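PDB 2BB3: cobalamin biosynthesis precorrin-6Y methylase (CbiE) from Archaeoglobus fulgidus, which probably transfers a methyl group from S-adenosyl-L-methionine to a corrin precursor during the biosynthesis of adenosylcobalamin. Local coordinates for residues L133-C145 / L157-F171. Residues are numbered along the deposited sequence; the frame is centred on the assembly and turned at random. Where two conformers were deposited one is given.
Sequences LKVDLSEVAVVDC and LLKYRHLLILADSHF. With SAH (S-adenosyl-L-homocysteine), chain C.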
loop_
_atom_site.group_PDB
_atom_site.type_symbol
_atom_site.label_atom_id
_atom_site.label_comp_id
_atom_site.label_asym_id
_atom_site.label_seq_id
_atom_site.Cartn_x
_atom_site.Cartn_y
_atom_site.Cartn_z
ATOM N N LEU A 133 -10.544 8.295 3.040
ATOM C CA LEU A 133 -11.278 7.961 4.260
ATOM C C LEU A 133 -10.561 8.286 5.557
ATOM O O LEU A 133 -11.184 8.283 6.616
ATOM C CB LEU A 133 -11.591 6.460 4.290
ATOM C CG LEU A 133 -12.454 5.841 3.190
ATOM C CD1 LEU A 133 -12.290 4.347 3.212
ATOM C CD2 LEU A 133 -13.911 6.227 3.424
ATOM N N LYS A 134 -9.259 8.560 5.482
ATOM C CA LYS A 134 -8.461 8.835 6.686
ATOM C C LYS A 134 -8.453 7.575 7.562
ATOM O O LYS A 134 -8.540 7.661 8.786
ATOM C CB LYS A 134 -9.049 10.008 7.503
ATOM C CG LYS A 134 -9.244 11.303 6.734
ATOM C CD LYS A 134 -7.929 11.815 6.149
ATOM C CE LYS A 134 -8.128 13.127 5.427
ATOM N NZ LYS A 134 -8.715 14.166 6.309
ATOM N N VAL A 135 -8.358 6.408 6.933
ATOM C CA VAL A 135 -8.346 5.142 7.660
ATOM C C VAL A 135 -7.006 4.432 7.486
ATOM O O VAL A 135 -6.444 4.424 6.394
ATOM C CB VAL A 135 -9.497 4.212 7.175
ATOM C CG1 VAL A 135 -9.364 2.834 7.814
ATOM C CG2 VAL A 135 -10.858 4.837 7.563
ATOM N N ASP A 136 -6.488 3.847 8.562
ATOM C CA ASP A 136 -5.200 3.157 8.501
ATOM C C ASP A 136 -5.356 1.745 7.940
ATOM O O ASP A 136 -6.382 1.094 8.155
ATOM C CB ASP A 136 -4.556 3.093 9.904
ATOM C CG ASP A 136 -3.051 2.906 9.853
ATOM O OD1 ASP A 136 -2.568 1.747 9.816
ATOM O OD2 ASP A 136 -2.337 3.931 9.848
ATOM N N LEU A 137 -4.336 1.291 7.211
ATOM C CA LEU A 137 -4.316 -0.044 6.602
ATOM C C LEU A 137 -4.373 -1.093 7.725
ATOM O O LEU A 137 -4.911 -2.195 7.536
ATOM C CB LEU A 137 -3.016 -0.253 5.788
ATOM C CG LEU A 137 -2.950 -1.077 4.479
ATOM C CD1 LEU A 137 -1.504 -1.584 4.249
ATOM C CD2 LEU A 137 -3.924 -2.231 4.472
ATOM N N SER A 138 -3.813 -0.773 8.891
ATOM C CA SER A 138 -3.819 -1.756 9.987
ATOM C C SER A 138 -5.177 -1.857 10.681
ATOM O O SER A 138 -5.346 -2.612 11.637
ATOM C CB SER A 138 -2.737 -1.427 11.016
ATOM O OG SER A 138 -3.020 -0.182 11.607
ATOM N N GLU A 139 -6.150 -1.117 10.165
ATOM C CA GLU A 139 -7.501 -1.107 10.718
ATOM C C GLU A 139 -8.474 -1.829 9.815
ATOM O O GLU A 139 -9.651 -1.921 10.142
ATOM C CB GLU A 139 -7.978 0.342 10.904
ATOM C CG GLU A 139 -7.502 0.991 12.176
ATOM C CD GLU A 139 -7.523 2.520 12.116
ATOM O OE1 GLU A 139 -8.178 3.109 11.214
ATOM O OE2 GLU A 139 -6.870 3.133 12.989
ATOM N N VAL A 140 -7.995 -2.341 8.687
ATOM C CA VAL A 140 -8.885 -3.004 7.755
ATOM C C VAL A 140 -8.358 -4.348 7.257
ATOM O O VAL A 140 -7.264 -4.765 7.602
ATOM C CB VAL A 140 -9.133 -2.076 6.484
ATOM C CG1 VAL A 140 -9.248 -0.643 6.914
ATOM C CG2 VAL A 140 -8.010 -2.224 5.467
ATOM N N ALA A 141 -9.200 -5.029 6.482
ATOM C CA ALA A 141 -8.860 -6.288 5.846
ATOM C C ALA A 141 -9.214 -6.025 4.383
ATOM O O ALA A 141 -10.360 -5.703 4.052
ATOM C CB ALA A 141 -9.687 -7.439 6.396
ATOM N N VAL A 142 -8.218 -6.117 3.518
ATOM C CA VAL A 142 -8.424 -5.913 2.097
ATOM C C VAL A 142 -8.955 -7.223 1.536
ATOM O O VAL A 142 -8.353 -8.273 1.751
ATOM C CB VAL A 142 -7.081 -5.535 1.395
ATOM C CG1 VAL A 142 -7.241 -5.576 -0.122
ATOM C CG2 VAL A 142 -6.629 -4.143 1.847
ATOM N N VAL A 143 -10.078 -7.156 0.819
ATOM C CA VAL A 143 -10.706 -8.335 0.228
ATOM C C VAL A 143 -10.742 -8.234 -1.295
ATOM O O VAL A 143 -11.097 -7.201 -1.845
ATOM C CB VAL A 143 -12.141 -8.496 0.757
ATOM C CG1 VAL A 143 -12.852 -9.637 0.030
ATOM C CG2 VAL A 143 -12.112 -8.741 2.272
ATOM N N ASP A 144 -10.372 -9.315 -1.972
ATOM C CA ASP A 144 -10.372 -9.313 -3.428
ATOM C C ASP A 144 -11.732 -9.804 -3.910
ATOM O O ASP A 144 -11.966 -11.005 -4.006
ATOM C CB ASP A 144 -9.244 -10.194 -3.975
ATOM C CG ASP A 144 -9.133 -10.116 -5.488
ATOM O OD1 ASP A 144 -10.027 -9.510 -6.104
ATOM O OD2 ASP A 144 -8.169 -10.663 -6.059
ATOM N N CYS A 145 -12.605 -8.832 -4.190
ATOM C CA CYS A 145 -13.998 -8.995 -4.627
ATOM C C CYS A 145 -14.947 -9.653 -3.622
ATOM O O CYS A 145 -14.600 -10.614 -2.944
ATOM C CB CYS A 145 -14.080 -9.716 -5.972
ATOM S SG CYS A 145 -15.160 -8.824 -7.152
ATOM N N LEU A 157 -14.169 -11.436 9.728
ATOM C CA LEU A 157 -13.324 -10.266 9.565
ATOM C C LEU A 157 -13.961 -9.021 10.171
ATOM O O LEU A 157 -13.299 -8.286 10.897
ATOM C CB LEU A 157 -13.010 -10.050 8.081
ATOM C CG LEU A 157 -12.225 -11.199 7.447
ATOM C CD1 LEU A 157 -12.079 -10.994 5.954
ATOM C CD2 LEU A 157 -10.870 -11.300 8.101
ATOM N N LEU A 158 -15.248 -8.803 9.901
ATOM C CA LEU A 158 -15.945 -7.633 10.425
ATOM C C LEU A 158 -15.978 -7.588 11.941
ATOM O O LEU A 158 -16.366 -6.580 12.535
ATOM C CB LEU A 158 -17.361 -7.551 9.862
ATOM C CG LEU A 158 -17.450 -6.884 8.489
ATOM C CD1 LEU A 158 -18.862 -7.000 7.961
ATOM C CD2 LEU A 158 -17.030 -5.410 8.585
ATOM N N LYS A 159 -15.562 -8.678 12.572
ATOM C CA LYS A 159 -15.525 -8.708 14.017
ATOM C C LYS A 159 -14.296 -7.951 14.499
ATOM O O LYS A 159 -14.324 -7.345 15.569
ATOM C CB LYS A 159 -15.495 -10.151 14.524
ATOM C CG LYS A 159 -16.861 -10.835 14.550
ATOM C CD LYS A 159 -16.737 -12.356 14.707
ATOM C CE LYS A 159 -16.004 -12.748 15.990
ATOM N NZ LYS A 159 -15.716 -14.209 16.038
ATOM N N TYR A 160 -13.226 -7.950 13.706
ATOM C CA TYR A 160 -12.013 -7.252 14.125
ATOM C C TYR A 160 -11.476 -6.203 13.155
ATOM O O TYR A 160 -10.492 -5.531 13.463
ATOM C CB TYR A 160 -10.901 -8.272 14.404
ATOM C CG TYR A 160 -11.414 -9.642 14.770
ATOM C CD1 TYR A 160 -11.762 -10.562 13.780
ATOM C CD2 TYR A 160 -11.574 -10.015 16.106
ATOM C CE1 TYR A 160 -12.258 -11.821 14.112
ATOM C CE2 TYR A 160 -12.065 -11.270 16.450
ATOM C CZ TYR A 160 -12.405 -12.165 15.453
ATOM O OH TYR A 160 -12.910 -13.401 15.788
ATOM N N ARG A 161 -12.126 -6.042 12.007
ATOM C CA ARG A 161 -11.641 -5.104 11.005
ATOM C C ARG A 161 -12.721 -4.541 10.119
ATOM O O ARG A 161 -13.768 -5.162 9.926
ATOM C CB ARG A 161 -10.647 -5.809 10.057
ATOM C CG ARG A 161 -9.370 -6.297 10.689
ATOM C CD ARG A 161 -8.564 -5.113 11.105
ATOM N NE ARG A 161 -7.369 -5.481 11.847
ATOM C CZ ARG A 161 -6.160 -5.562 11.315
ATOM N NH1 ARG A 161 -5.984 -5.306 10.018
ATOM N NH2 ARG A 161 -5.132 -5.866 12.099
ATOM N N HIS A 162 -12.464 -3.361 9.575
ATOM C CA HIS A 162 -13.373 -2.799 8.597
ATOM C C HIS A 162 -12.983 -3.621 7.373
ATOM O O HIS A 162 -11.907 -4.208 7.340
ATOM C CB HIS A 162 -13.027 -1.346 8.243
ATOM C CG HIS A 162 -12.971 -0.422 9.411
ATOM N ND1 HIS A 162 -14.013 -0.271 10.292
ATOM C CD2 HIS A 162 -12.024 0.481 9.786
ATOM C CE1 HIS A 162 -13.724 0.687 11.158
ATOM N NE2 HIS A 162 -12.522 1.156 10.864
ATOM N N LEU A 163 -13.839 -3.659 6.371
ATOM C CA LEU A 163 -13.494 -4.358 5.150
ATOM C C LEU A 163 -13.288 -3.317 4.059
ATOM O O LEU A 163 -14.000 -2.318 3.991
ATOM C CB LEU A 163 -14.605 -5.322 4.721
ATOM C CG LEU A 163 -14.825 -6.570 5.582
ATOM C CD1 LEU A 163 -15.856 -7.467 4.895
ATOM C CD2 LEU A 163 -13.510 -7.329 5.768
ATOM N N LEU A 164 -12.279 -3.550 3.230
ATOM C CA LEU A 164 -12.005 -2.689 2.090
ATOM C C LEU A 164 -12.048 -3.727 0.963
ATOM O O LEU A 164 -11.111 -4.501 0.774
ATOM C CB LEU A 164 -10.623 -2.037 2.205
ATOM C CG LEU A 164 -10.512 -0.698 1.460
ATOM C CD1 LEU A 164 -11.489 0.303 2.065
ATOM C CD2 LEU A 164 -9.097 -0.154 1.535
ATOM N N ILE A 165 -13.155 -3.755 0.231
ATOM C CA ILE A 165 -13.346 -4.736 -0.827
ATOM C C ILE A 165 -13.054 -4.188 -2.215
ATOM O O ILE A 165 -13.592 -3.165 -2.603
ATOM C CB ILE A 165 -14.811 -5.251 -0.818
ATOM C CG1 ILE A 165 -15.177 -5.759 0.578
ATOM C CG2 ILE A 165 -14.993 -6.355 -1.853
ATOM C CD1 ILE A 165 -16.697 -5.909 0.791
ATOM N N LEU A 166 -12.183 -4.857 -2.953
ATOM C CA LEU A 166 -11.912 -4.425 -4.315
ATOM C C LEU A 166 -12.999 -5.109 -5.130
ATOM O O LEU A 166 -12.967 -6.326 -5.312
ATOM C CB LEU A 166 -10.517 -4.863 -4.770
ATOM C CG LEU A 166 -9.359 -4.319 -3.920
ATOM C CD1 LEU A 166 -8.139 -4.163 -4.768
ATOM C CD2 LEU A 166 -9.712 -2.976 -3.348
ATOM N N ALA A 167 -13.973 -4.339 -5.603
ATOM C CA ALA A 167 -15.063 -4.938 -6.345
ATOM C C ALA A 167 -15.244 -4.399 -7.749
ATOM O O ALA A 167 -14.635 -3.410 -8.149
ATOM C CB ALA A 167 -16.372 -4.752 -5.558
ATOM N N ASP A 168 -16.066 -5.098 -8.515
ATOM C CA ASP A 168 -16.397 -4.654 -9.853
ATOM C C ASP A 168 -17.912 -4.610 -9.808
ATOM O O ASP A 168 -18.474 -4.950 -8.780
ATOM C CB ASP A 168 -15.868 -5.600 -10.940
ATOM C CG ASP A 168 -16.412 -6.998 -10.830
ATOM O OD1 ASP A 168 -17.468 -7.195 -10.196
ATOM O OD2 ASP A 168 -15.781 -7.907 -11.413
ATOM N N SER A 169 -18.557 -4.207 -10.900
ATOM C CA SER A 169 -20.005 -4.054 -10.949
ATOM C C SER A 169 -20.830 -5.299 -10.650
ATOM O O SER A 169 -22.037 -5.205 -10.419
ATOM C CB SER A 169 -20.424 -3.472 -12.315
ATOM O OG SER A 169 -20.075 -4.332 -13.397
ATOM N N HIS A 170 -20.194 -6.463 -10.641
ATOM C CA HIS A 170 -20.923 -7.699 -10.378
ATOM C C HIS A 170 -20.840 -8.172 -8.925
ATOM O O HIS A 170 -21.279 -9.273 -8.613
ATOM C CB HIS A 170 -20.430 -8.821 -11.303
ATOM C CG HIS A 170 -20.265 -8.398 -12.730
ATOM N ND1 HIS A 170 -19.038 -8.081 -13.271
ATOM C CD2 HIS A 170 -21.177 -8.199 -13.707
ATOM C CE1 HIS A 170 -19.202 -7.699 -14.527
ATOM N NE2 HIS A 170 -20.487 -7.761 -14.818
ATOM N N PHE A 171 -20.275 -7.362 -8.036
ATOM C CA PHE A 171 -20.179 -7.778 -6.639
ATOM C C PHE A 171 -21.589 -7.938 -6.078
ATOM O O PHE A 171 -22.411 -7.019 -6.173
ATOM C CB PHE A 171 -19.423 -6.755 -5.792
ATOM C CG PHE A 171 -19.308 -7.146 -4.334
ATOM C CD1 PHE A 171 -18.259 -7.947 -3.888
ATOM C CD2 PHE A 171 -20.279 -6.745 -3.416
ATOM C CE1 PHE A 171 -18.174 -8.342 -2.548
ATOM C CE2 PHE A 171 -20.208 -7.130 -2.085
ATOM C CZ PHE A 171 -19.156 -7.932 -1.644
HETATM N N SAH C . -3.370 -3.642 -8.739
HETATM C CA SAH C . -4.453 -2.767 -8.535
HETATM C CB SAH C . -5.768 -3.527 -8.368
HETATM C CG SAH C . -6.321 -4.483 -9.415
HETATM S SD SAH C . -7.660 -5.562 -8.981
HETATM C C SAH C . -4.100 -1.857 -7.415
HETATM O O SAH C . -4.863 -0.979 -7.353
HETATM O OXT SAH C . -3.171 -2.070 -6.685
HETATM C "C5'" SAH C . -8.764 -4.400 -9.730
HETATM C "C4'" SAH C . -9.725 -3.722 -8.771
HETATM O "O4'" SAH C . -9.180 -2.665 -8.083
HETATM C "C3'" SAH C . -11.033 -3.263 -9.338
HETATM O "O3'" SAH C . -11.963 -4.251 -9.483
HETATM C "C2'" SAH C . -11.421 -2.251 -8.321
HETATM O "O2'" SAH C . -12.140 -2.791 -7.300
HETATM C "C1'" SAH C . -10.130 -1.747 -7.786
HETATM N N9 SAH C . -9.748 -0.519 -8.442
HETATM C C8 SAH C . -8.767 -0.397 -9.283
HETATM N N7 SAH C . -8.619 0.822 -9.666
HETATM C C5 SAH C . -9.510 1.518 -9.070
HETATM C C6 SAH C . -9.789 2.843 -9.106
HETATM N N6 SAH C . -9.153 3.684 -9.838
HETATM N N1 SAH C . -10.774 3.290 -8.354
HETATM C C2 SAH C . -11.476 2.448 -7.590
HETATM N N3 SAH C . -11.178 1.170 -7.567
HETATM C C4 SAH C . -10.223 0.696 -8.297
HETATM O O HOH W 1 -10.704 3.419 11.726
#
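Strands 140-144 and 162-167 run parallel, Val-140 beside His-162, with bonds such as Leu-166 N to Val-143 O (2.8 Å) zipping them together. On one face the methyls of Ala-141 and Val-143 meet Leu-163 CD2, Ala-141 CB at 3.9 Å; the small alanine leaves room for Leu-157 CD1 from the helical turn 157-160. On the other, Val-140 CG2 lies against Leu-164 CB, and helix 125-133 covers Leu-164 through Val-126 and Leu-130. Arg-161 supplies the polar end. The bend at chi2 (-68°) carries its chain alongside the 3-10 turn, CD passing Glu-139 O, and brings NH1 to Val-140 O (2.8 Å). That oxygen lies in the guanidinium plane, whereas Ser-138 O sits over its face, 3.0 Å above; this carbonyl probably favours the positive charge. On the strand's outer side Val-142 O accepts from Arg-161 NH2 of the second subunit. A water links His-162 NE2 to Glu-139 OE1, while Arg-215 N holds ND1 and Arg-109 of the second subunit pairs with the glutamate. Backbone bonds and packing on both faces fix the strand pair; polar groups near His-162 tie it to the second subunit, and its far end presents Ala-167 O to ribose O2' of S-adenosyl-L-homocysteine (2.7 Å).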